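Long-range contacts in putative modulator of DNA gyrase (Bacteroides thetaiotaomicron, PDB 1VPB), which probably acts as a metallopeptidase of the PmbA/TldD type: residues G167-R175 with G183-S191; L112-K120 with D310-R318. All coordinates share one frame; numbering follows the deposited sequence. Where two conformers were deposited one is given.

Contact 1 of 2, residues G167-R175 with G183-S191; sequences GDGEDFAYR and GETKSTWYS
OD2 of Asp-171 accepts a bond from water 1 at 2.7 Å, and the same water takes the indole N-H of Trp-189 at 3.0 Å from NE1. With OD2 and NE1 4.0 Å apart, the carboxylate reaches the ring through the water; the two planes lie only 17° apart, and the water sits in the ring plane. A second water links OD2 to Ser-187 OG, but its distance to the carboxylate is too short to trust. CG of Trp-189 stands between its backbone N and carbonyl carbon (chi1 64°), which lays the indole over the opposite strand. Gly-169 CA makes a CH-pi contact 3.9 Å from the centroid of the five-membered ring of Trp-189, and Gly-167 C lies 3.4 Å from CZ3 of Trp-189. Beneath this runs an antiparallel beta hairpin: five hydrogen-bonded pairs, Gly-167 with Ser-191 through Arg-175 with Gly-183, each closed by two backbone bonds. On the other face CD2 of Phe-172 meets CB of Lys-186 at 3.6 Å. That face also carries Tyr-174, which packs on helix 16-31; strand 36-52 pairs with the far edge of 167-175, and strand 207-214 follows 183-191 in the sheet.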
loop_
_atom_site.group_PDB
_atom_site.type_symbol
_atom_site.label_atom_id
_atom_site.label_comp_id
_atom_site.label_asym_id
_atom_site.label_seq_id
_atom_site.Cartn_x
_atom_site.Cartn_y
_atom_site.Cartn_z
ATOM N N GLY A 167 -4.091 17.973 6.040
ATOM C CA GLY A 167 -4.142 17.594 4.641
ATOM C C GLY A 167 -5.278 18.311 3.914
ATOM O O GLY A 167 -6.317 18.554 4.484
ATOM N N ASP A 168 -5.088 18.616 2.641
ATOM C CA ASP A 168 -6.203 18.984 1.816
ATOM C C ASP A 168 -6.016 18.500 0.388
ATOM O O ASP A 168 -4.963 17.979 0.010
ATOM C CB ASP A 168 -6.509 20.486 1.880
ATOM C CG ASP A 168 -5.467 21.380 1.181
ATOM O OD1 ASP A 168 -4.893 20.946 0.127
ATOM O OD2 ASP A 168 -5.242 22.521 1.654
ATOM N N GLY A 169 -7.064 18.628 -0.390
ATOM C CA GLY A 169 -6.994 18.355 -1.827
ATOM C C GLY A 169 -8.172 18.825 -2.617
ATOM O O GLY A 169 -9.242 19.145 -2.053
ATOM N N GLU A 170 -7.992 18.893 -3.922
ATOM C CA GLU A 170 -9.070 19.117 -4.851
ATOM C C GLU A 170 -8.950 18.045 -5.932
ATOM O O GLU A 170 -7.836 17.655 -6.278
ATOM C CB GLU A 170 -9.021 20.515 -5.453
ATOM C CG GLU A 170 -7.724 20.831 -6.138
ATOM C CD GLU A 170 -7.618 22.209 -6.788
ATOM O OE1 GLU A 170 -8.607 22.917 -6.952
ATOM O OE2 GLU A 170 -6.486 22.534 -7.191
ATOM N N ASP A 171 -10.074 17.622 -6.460
ATOM C CA ASP A 171 -10.154 16.533 -7.446
ATOM C C ASP A 171 -11.153 16.929 -8.484
ATOM O O ASP A 171 -12.242 17.418 -8.165
ATOM C CB ASP A 171 -10.551 15.248 -6.778
ATOM C CG ASP A 171 -9.490 14.720 -5.890
ATOM O OD1 ASP A 171 -8.575 14.065 -6.422
ATOM O OD2 ASP A 171 -9.532 14.847 -4.677
ATOM N N PHE A 172 -10.777 16.733 -9.739
ATOM C CA PHE A 172 -11.618 16.972 -10.915
ATOM C C PHE A 172 -11.594 15.768 -11.821
ATOM O O PHE A 172 -10.551 15.116 -11.976
ATOM C CB PHE A 172 -11.099 18.128 -11.740
ATOM C CG PHE A 172 -10.986 19.447 -10.965
ATOM C CD1 PHE A 172 -9.856 19.743 -10.235
ATOM C CD2 PHE A 172 -12.025 20.379 -10.982
ATOM C CE1 PHE A 172 -9.755 20.936 -9.512
ATOM C CE2 PHE A 172 -11.920 21.566 -10.234
ATOM C CZ PHE A 172 -10.796 21.809 -9.514
ATOM N N ALA A 173 -12.719 15.495 -12.435
ATOM C CA ALA A 173 -12.821 14.364 -13.403
ATOM C C ALA A 173 -13.753 14.724 -14.485
ATOM O O ALA A 173 -14.835 15.263 -14.211
ATOM C CB ALA A 173 -13.297 13.131 -12.724
ATOM N N TYR A 174 -13.354 14.415 -15.729
ATOM C CA TYR A 174 -14.190 14.552 -16.902
ATOM C C TYR A 174 -14.226 13.206 -17.582
ATOM O O TYR A 174 -13.139 12.691 -17.910
ATOM C CB TYR A 174 -13.609 15.595 -17.822
ATOM C CG TYR A 174 -14.350 15.840 -19.092
ATOM C CD1 TYR A 174 -15.617 16.424 -19.103
ATOM C CD2 TYR A 174 -13.777 15.561 -20.322
ATOM C CE1 TYR A 174 -16.309 16.670 -20.298
ATOM C CE2 TYR A 174 -14.432 15.828 -21.522
ATOM C CZ TYR A 174 -15.706 16.419 -21.521
ATOM O OH TYR A 174 -16.373 16.677 -22.726
ATOM N N ARG A 175 -15.428 12.729 -17.871
ATOM C CA ARG A 175 -15.627 11.353 -18.317
ATOM C C ARG A 175 -16.359 11.404 -19.647
ATOM O O ARG A 175 -17.277 12.224 -19.836
ATOM C CB ARG A 175 -16.421 10.624 -17.238
ATOM C CG ARG A 175 -16.955 9.278 -17.622
ATOM C CD ARG A 175 -16.815 8.161 -16.555
ATOM N NE ARG A 175 -15.522 7.519 -16.669
ATOM C CZ ARG A 175 -15.066 6.942 -17.769
ATOM N NH1 ARG A 175 -15.829 6.849 -18.838
ATOM N NH2 ARG A 175 -13.854 6.415 -17.794
ATOM N N GLY A 183 -19.717 13.442 -18.636
ATOM C CA GLY A 183 -19.939 13.835 -17.236
ATOM C C GLY A 183 -18.759 14.456 -16.590
ATOM O O GLY A 183 -17.629 14.227 -16.984
ATOM N N GLU A 184 -18.997 15.274 -15.558
ATOM C CA GLU A 184 -17.880 15.848 -14.862
ATOM C C GLU A 184 -18.200 16.044 -13.399
ATOM O O GLU A 184 -19.385 16.173 -13.014
ATOM C CB GLU A 184 -17.377 17.115 -15.469
ATOM C CG GLU A 184 -18.229 18.303 -15.412
ATOM C CD GLU A 184 -17.492 19.507 -16.028
ATOM O OE1 GLU A 184 -16.353 19.865 -15.636
ATOM O OE2 GLU A 184 -18.076 20.035 -16.935
ATOM N N THR A 185 -17.141 15.922 -12.606
ATOM C CA THR A 185 -17.231 16.081 -11.151
ATOM C C THR A 185 -16.106 16.941 -10.629
ATOM O O THR A 185 -15.063 17.098 -11.259
ATOM C CB THR A 185 -17.221 14.734 -10.477
ATOM O OG1 THR A 185 -15.980 14.027 -10.777
ATOM C CG2 THR A 185 -18.327 13.871 -10.971
ATOM N N LYS A 186 -16.320 17.559 -9.460
ATOM C CA LYS A 186 -15.249 18.312 -8.783
ATOM C C LYS A 186 -15.584 18.277 -7.302
ATOM O O LYS A 186 -16.744 18.279 -6.930
ATOM C CB LYS A 186 -15.105 19.781 -9.250
ATOM C CG LYS A 186 -16.365 20.590 -9.092
ATOM C CD LYS A 186 -16.191 22.019 -9.635
ATOM C CE LYS A 186 -17.520 22.744 -9.646
ATOM N NZ LYS A 186 -17.234 24.188 -9.710
ATOM N N SER A 187 -14.548 18.147 -6.483
ATOM C CA SER A 187 -14.702 18.167 -5.049
ATOM C C SER A 187 -13.425 18.595 -4.343
ATOM O O SER A 187 -12.307 18.545 -4.907
ATOM C CB SER A 187 -15.157 16.824 -4.529
ATOM O OG SER A 187 -14.178 15.827 -4.804
ATOM N N THR A 188 -13.604 18.997 -3.072
ATOM C CA THR A 188 -12.498 19.333 -2.184
ATOM C C THR A 188 -12.593 18.528 -0.915
ATOM O O THR A 188 -13.652 17.900 -0.606
ATOM C CB THR A 188 -12.478 20.860 -1.838
ATOM O OG1 THR A 188 -13.828 21.229 -1.425
ATOM C CG2 THR A 188 -12.153 21.669 -3.026
ATOM N N TRP A 189 -11.483 18.481 -0.199
ATOM C CA TRP A 189 -11.445 17.905 1.138
ATOM C C TRP A 189 -10.365 18.558 1.963
ATOM O O TRP A 189 -9.350 19.018 1.455
ATOM C CB TRP A 189 -11.273 16.372 1.140
ATOM C CG TRP A 189 -9.986 15.922 0.578
ATOM C CD1 TRP A 189 -9.709 15.672 -0.742
ATOM C CD2 TRP A 189 -8.745 15.725 1.297
ATOM N NE1 TRP A 189 -8.387 15.320 -0.871
ATOM C CE2 TRP A 189 -7.781 15.296 0.359
ATOM C CE3 TRP A 189 -8.371 15.811 2.633
ATOM C CZ2 TRP A 189 -6.443 15.024 0.725
ATOM C CZ3 TRP A 189 -7.050 15.513 2.996
ATOM C CH2 TRP A 189 -6.113 15.117 2.038
ATOM N N TYR A 190 -10.589 18.536 3.275
ATOM C CA TYR A 190 -9.660 19.033 4.245
ATOM C C TYR A 190 -9.677 18.108 5.451
ATOM O O TYR A 190 -10.727 17.548 5.788
ATOM C CB TYR A 190 -10.100 20.412 4.755
ATOM C CG TYR A 190 -10.349 21.448 3.678
ATOM C CD1 TYR A 190 -11.589 21.544 3.056
ATOM C CD2 TYR A 190 -9.358 22.342 3.287
ATOM C CE1 TYR A 190 -11.817 22.493 2.054
ATOM C CE2 TYR A 190 -9.588 23.294 2.304
ATOM C CZ TYR A 190 -10.809 23.369 1.697
ATOM O OH TYR A 190 -11.083 24.340 0.737
ATOM N N SER A 191 -8.525 17.948 6.088
ATOM C CA SER A 191 -8.446 17.103 7.275
ATOM C C SER A 191 -7.408 17.546 8.248
ATOM O O SER A 191 -6.367 18.109 7.874
ATOM C CB SER A 191 -8.194 15.663 6.864
ATOM O OG SER A 191 -8.426 14.800 7.959
HETATM O O HOH W 1 -7.048 14.850 -3.500
HETATM O O HOH W 2 -11.577 15.548 -3.558
#

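Contact 2 of 2, residues L112-K120 with D310-R318; sequences LADPSRYYK and DNEGIATER
A type I beta turn, Asp-310 to Gly-313, delivers the chain to a single backbone bridge between Tyr-118 and Ile-314, where the loop after helix 87-101 meets the loop leading to strand 319-323. Two bonds make the bridge: Ala-315 N gives an almost straight one (178°) to Arg-117 O at 2.9 Å, and Tyr-119 N reaches Gly-313 O at 3.0 Å. Asp-310 OD1 also accepts Glu-312 N, forming an Asx turn within the beta turn, and takes Ile-314 N from the opposite face of the carboxylate. Arg-117, at the end of the 3-10 segment 115-117, bends at chi3 (64°) and brings its guanidinium across Ile-314, whose CD1 lies 3.5 Å above one face while CG2 approaches NH2 to 3.4 Å. With an alanine here the guanidinium is gone, and a gap would probably open over CG2 and CD1 of Ile-314. Ile-314 CD1 is pressed from another direction by CB of Ala-113, at a tight 3.4 Å. Tyr-118 directs its ring edge at the turn, and its OH, also bonded to Asn-179, takes part in the last link: water 3 donates to Tyr-118 OH at 2.8 Å and to Glu-312 O, and accepts from Ala-113 N.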
loop_
_atom_site.group_PDB
_atom_site.type_symbol
_atom_site.label_atom_id
_atom_site.label_comp_id
_atom_site.label_asym_id
_atom_site.label_seq_id
_atom_site.Cartn_x
_atom_site.Cartn_y
_atom_site.Cartn_z
ATOM N N LEU A 112 -20.424 -2.022 -23.089
ATOM C CA LEU A 112 -20.846 -0.736 -22.519
ATOM C C LEU A 112 -22.246 -0.931 -21.963
ATOM O O LEU A 112 -23.010 -1.803 -22.386
ATOM C CB LEU A 112 -20.839 0.356 -23.586
ATOM C CG LEU A 112 -19.467 0.813 -24.167
ATOM C CD1 LEU A 112 -19.590 2.059 -25.012
ATOM C CD2 LEU A 112 -18.511 1.039 -23.116
ATOM N N ALA A 113 -22.543 -0.131 -20.956
ATOM C CA ALA A 113 -23.910 -0.111 -20.407
ATOM C C ALA A 113 -24.918 0.375 -21.458
ATOM O O ALA A 113 -24.583 1.104 -22.381
ATOM C CB ALA A 113 -23.949 0.828 -19.201
ATOM N N ASP A 114 -26.184 0.005 -21.268
ATOM C CA ASP A 114 -27.288 0.521 -22.042
ATOM C C ASP A 114 -27.349 2.032 -21.735
ATOM O O ASP A 114 -27.460 2.389 -20.541
ATOM C CB ASP A 114 -28.548 -0.133 -21.531
ATOM C CG ASP A 114 -29.836 0.390 -22.155
ATOM O OD1 ASP A 114 -29.957 1.472 -22.759
ATOM O OD2 ASP A 114 -30.845 -0.332 -22.060
ATOM N N PRO A 115 -27.274 2.893 -22.720
ATOM C CA PRO A 115 -27.208 4.341 -22.437
ATOM C C PRO A 115 -28.468 4.946 -21.849
ATOM O O PRO A 115 -28.367 6.041 -21.282
ATOM C CB PRO A 115 -26.841 4.950 -23.787
ATOM C CG PRO A 115 -27.355 3.972 -24.710
ATOM C CD PRO A 115 -27.235 2.654 -24.157
ATOM N N SER A 116 -29.543 4.179 -21.843
ATOM C CA SER A 116 -30.803 4.615 -21.192
ATOM C C SER A 116 -30.584 4.684 -19.657
ATOM O O SER A 116 -31.294 5.441 -18.951
ATOM C CB SER A 116 -31.932 3.682 -21.548
ATOM O OG SER A 116 -31.827 2.486 -20.872
ATOM N N ARG A 117 -29.563 3.952 -19.163
ATOM C CA ARG A 117 -29.199 3.962 -17.747
ATOM C C ARG A 117 -28.278 5.076 -17.289
ATOM O O ARG A 117 -28.038 5.203 -16.096
ATOM C CB ARG A 117 -28.515 2.639 -17.381
ATOM C CG ARG A 117 -29.333 1.435 -17.654
ATOM C CD ARG A 117 -28.579 0.148 -17.371
ATOM N NE ARG A 117 -28.267 0.067 -15.962
ATOM C CZ ARG A 117 -27.079 -0.356 -15.452
ATOM N NH1 ARG A 117 -26.084 -0.865 -16.206
ATOM N NH2 ARG A 117 -26.949 -0.342 -14.167
ATOM N N TYR A 118 -27.696 5.854 -18.205
ATOM C CA TYR A 118 -26.769 6.868 -17.833
ATOM C C TYR A 118 -27.406 8.061 -17.115
ATOM O O TYR A 118 -28.578 8.361 -17.360
ATOM C CB TYR A 118 -26.111 7.409 -19.074
ATOM C CG TYR A 118 -25.144 6.459 -19.781
ATOM C CD1 TYR A 118 -24.399 5.541 -19.060
ATOM C CD2 TYR A 118 -24.968 6.530 -21.166
ATOM C CE1 TYR A 118 -23.457 4.722 -19.718
ATOM C CE2 TYR A 118 -24.014 5.759 -21.799
ATOM C CZ TYR A 118 -23.272 4.873 -21.083
ATOM O OH TYR A 118 -22.298 4.001 -21.697
ATOM N N TYR A 119 -26.632 8.691 -16.266
ATOM C CA TYR A 119 -27.016 10.017 -15.761
ATOM C C TYR A 119 -27.252 10.958 -16.929
ATOM O O TYR A 119 -26.419 11.183 -17.789
ATOM C CB TYR A 119 -26.003 10.554 -14.810
ATOM C CG TYR A 119 -26.323 11.946 -14.288
ATOM C CD1 TYR A 119 -27.491 12.172 -13.580
ATOM C CD2 TYR A 119 -25.434 12.975 -14.415
ATOM C CE1 TYR A 119 -27.736 13.446 -13.082
ATOM C CE2 TYR A 119 -25.695 14.230 -13.900
ATOM C CZ TYR A 119 -26.884 14.422 -13.235
ATOM O OH TYR A 119 -27.198 15.690 -12.743
ATOM N N LYS A 120 -28.372 11.653 -16.833
ATOM C CA LYS A 120 -28.918 12.527 -17.947
ATOM C C LYS A 120 -28.876 13.998 -17.559
ATOM O O LYS A 120 -29.363 14.827 -18.323
ATOM C CB LYS A 120 -30.329 12.082 -18.312
ATOM C CG LYS A 120 -30.495 10.617 -18.783
ATOM C CD LYS A 120 -29.717 10.358 -20.055
ATOM C CE LYS A 120 -29.886 8.895 -20.480
ATOM N NZ LYS A 120 -28.987 8.686 -21.765
ATOM N N ASP A 310 -21.726 6.541 -11.450
ATOM C CA ASP A 310 -20.503 5.811 -11.147
ATOM C C ASP A 310 -19.533 5.895 -12.295
ATOM O O ASP A 310 -19.752 6.619 -13.288
ATOM C CB ASP A 310 -20.817 4.382 -10.741
ATOM C CG ASP A 310 -21.244 3.475 -11.896
ATOM O OD1 ASP A 310 -21.334 3.901 -13.096
ATOM O OD2 ASP A 310 -21.464 2.252 -11.638
ATOM N N ASN A 311 -18.431 5.133 -12.206
ATOM C CA ASN A 311 -17.450 5.232 -13.309
ATOM C C ASN A 311 -17.826 4.647 -14.674
ATOM O O ASN A 311 -17.089 4.847 -15.664
ATOM C CB ASN A 311 -16.115 4.667 -12.771
ATOM C CG ASN A 311 -15.500 5.551 -11.677
ATOM O OD1 ASN A 311 -16.032 6.637 -11.323
ATOM N ND2 ASN A 311 -14.337 5.107 -11.145
ATOM N N GLU A 312 -18.949 3.942 -14.773
ATOM C CA GLU A 312 -19.486 3.418 -15.976
ATOM C C GLU A 312 -20.568 4.377 -16.546
ATOM O O GLU A 312 -21.259 3.974 -17.470
ATOM C CB GLU A 312 -20.240 2.072 -15.742
ATOM C CG GLU A 312 -19.536 0.887 -15.186
ATOM C CD GLU A 312 -20.239 -0.369 -15.672
ATOM O OE1 GLU A 312 -21.281 -0.801 -15.124
ATOM O OE2 GLU A 312 -19.767 -0.884 -16.665
ATOM N N GLY A 313 -20.765 5.534 -15.900
ATOM C CA GLY A 313 -21.791 6.519 -16.289
ATOM C C GLY A 313 -23.216 6.249 -15.784
ATOM O O GLY A 313 -24.128 7.040 -16.095
ATOM N N ILE A 314 -23.408 5.173 -15.052
ATOM C CA ILE A 314 -24.714 4.706 -14.647
ATOM C C ILE A 314 -25.246 5.740 -13.659
ATOM O O ILE A 314 -24.552 6.090 -12.734
ATOM C CB ILE A 314 -24.686 3.335 -13.997
ATOM C CG1 ILE A 314 -24.149 2.269 -14.970
ATOM C CG2 ILE A 314 -26.061 2.912 -13.554
ATOM C CD1 ILE A 314 -24.694 2.378 -16.268
ATOM N N ALA A 315 -26.478 6.156 -13.836
ATOM C CA ALA A 315 -27.100 7.081 -12.874
ATOM C C ALA A 315 -27.250 6.402 -11.492
ATOM O O ALA A 315 -27.848 5.304 -11.374
ATOM C CB ALA A 315 -28.463 7.489 -13.382
ATOM N N THR A 316 -26.751 7.037 -10.447
ATOM C CA THR A 316 -27.008 6.599 -9.073
ATOM C C THR A 316 -28.464 6.824 -8.707
ATOM O O THR A 316 -29.108 7.721 -9.236
ATOM C CB THR A 316 -26.102 7.302 -8.090
ATOM O OG1 THR A 316 -26.191 8.718 -8.296
ATOM C CG2 THR A 316 -24.583 6.932 -8.371
ATOM N N GLU A 317 -28.954 6.027 -7.790
ATOM C CA GLU A 317 -30.320 6.102 -7.305
ATOM C C GLU A 317 -30.252 5.793 -5.826
ATOM O O GLU A 317 -29.475 4.953 -5.368
ATOM C CB GLU A 317 -31.164 4.967 -7.924
ATOM C CG GLU A 317 -31.258 5.024 -9.419
ATOM C CD GLU A 317 -32.074 3.850 -9.953
ATOM O OE1 GLU A 317 -32.907 3.260 -9.223
ATOM O OE2 GLU A 317 -31.838 3.487 -11.093
ATOM N N ARG A 318 -31.168 6.409 -5.070
ATOM C CA ARG A 318 -31.446 5.919 -3.723
ATOM C C ARG A 318 -31.895 4.497 -3.727
ATOM O O ARG A 318 -32.742 4.118 -4.545
ATOM C CB ARG A 318 -32.535 6.779 -3.087
ATOM C CG ARG A 318 -32.112 8.162 -2.808
ATOM C CD ARG A 318 -33.069 8.976 -1.809
ATOM N NE ARG A 318 -33.587 8.060 -0.785
ATOM C CZ ARG A 318 -33.739 8.291 0.503
ATOM N NH1 ARG A 318 -33.417 9.463 1.052
ATOM N NH2 ARG A 318 -34.195 7.306 1.269
HETATM O O HOH W 3 -20.873 2.258 -20.061
#

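Contact 1 is nested along the chain inside the loop that contact 2 closes, and the two have centres about 20 Å apart. They come together where the hairpin approaches the turn: Arg-175 NE of contact 1 lies 3.3 Å from Asn-311 O of contact 2 in one of two conformers, so this touch is doubtful. Strand 159-177 is a further tie, because it holds segment 167-175 and its Ile-177 is touched by Leu-112 and Tyr-118. Lys-38 of strand 36-52 lies beside both, meeting the side chains of Arg-175 and Leu-112 and forming a long, weak ion pair with Glu-312. A bound 1,2-ethanediol, probably from crystallisation, lies about 4 Å from the Ser-187 side chain.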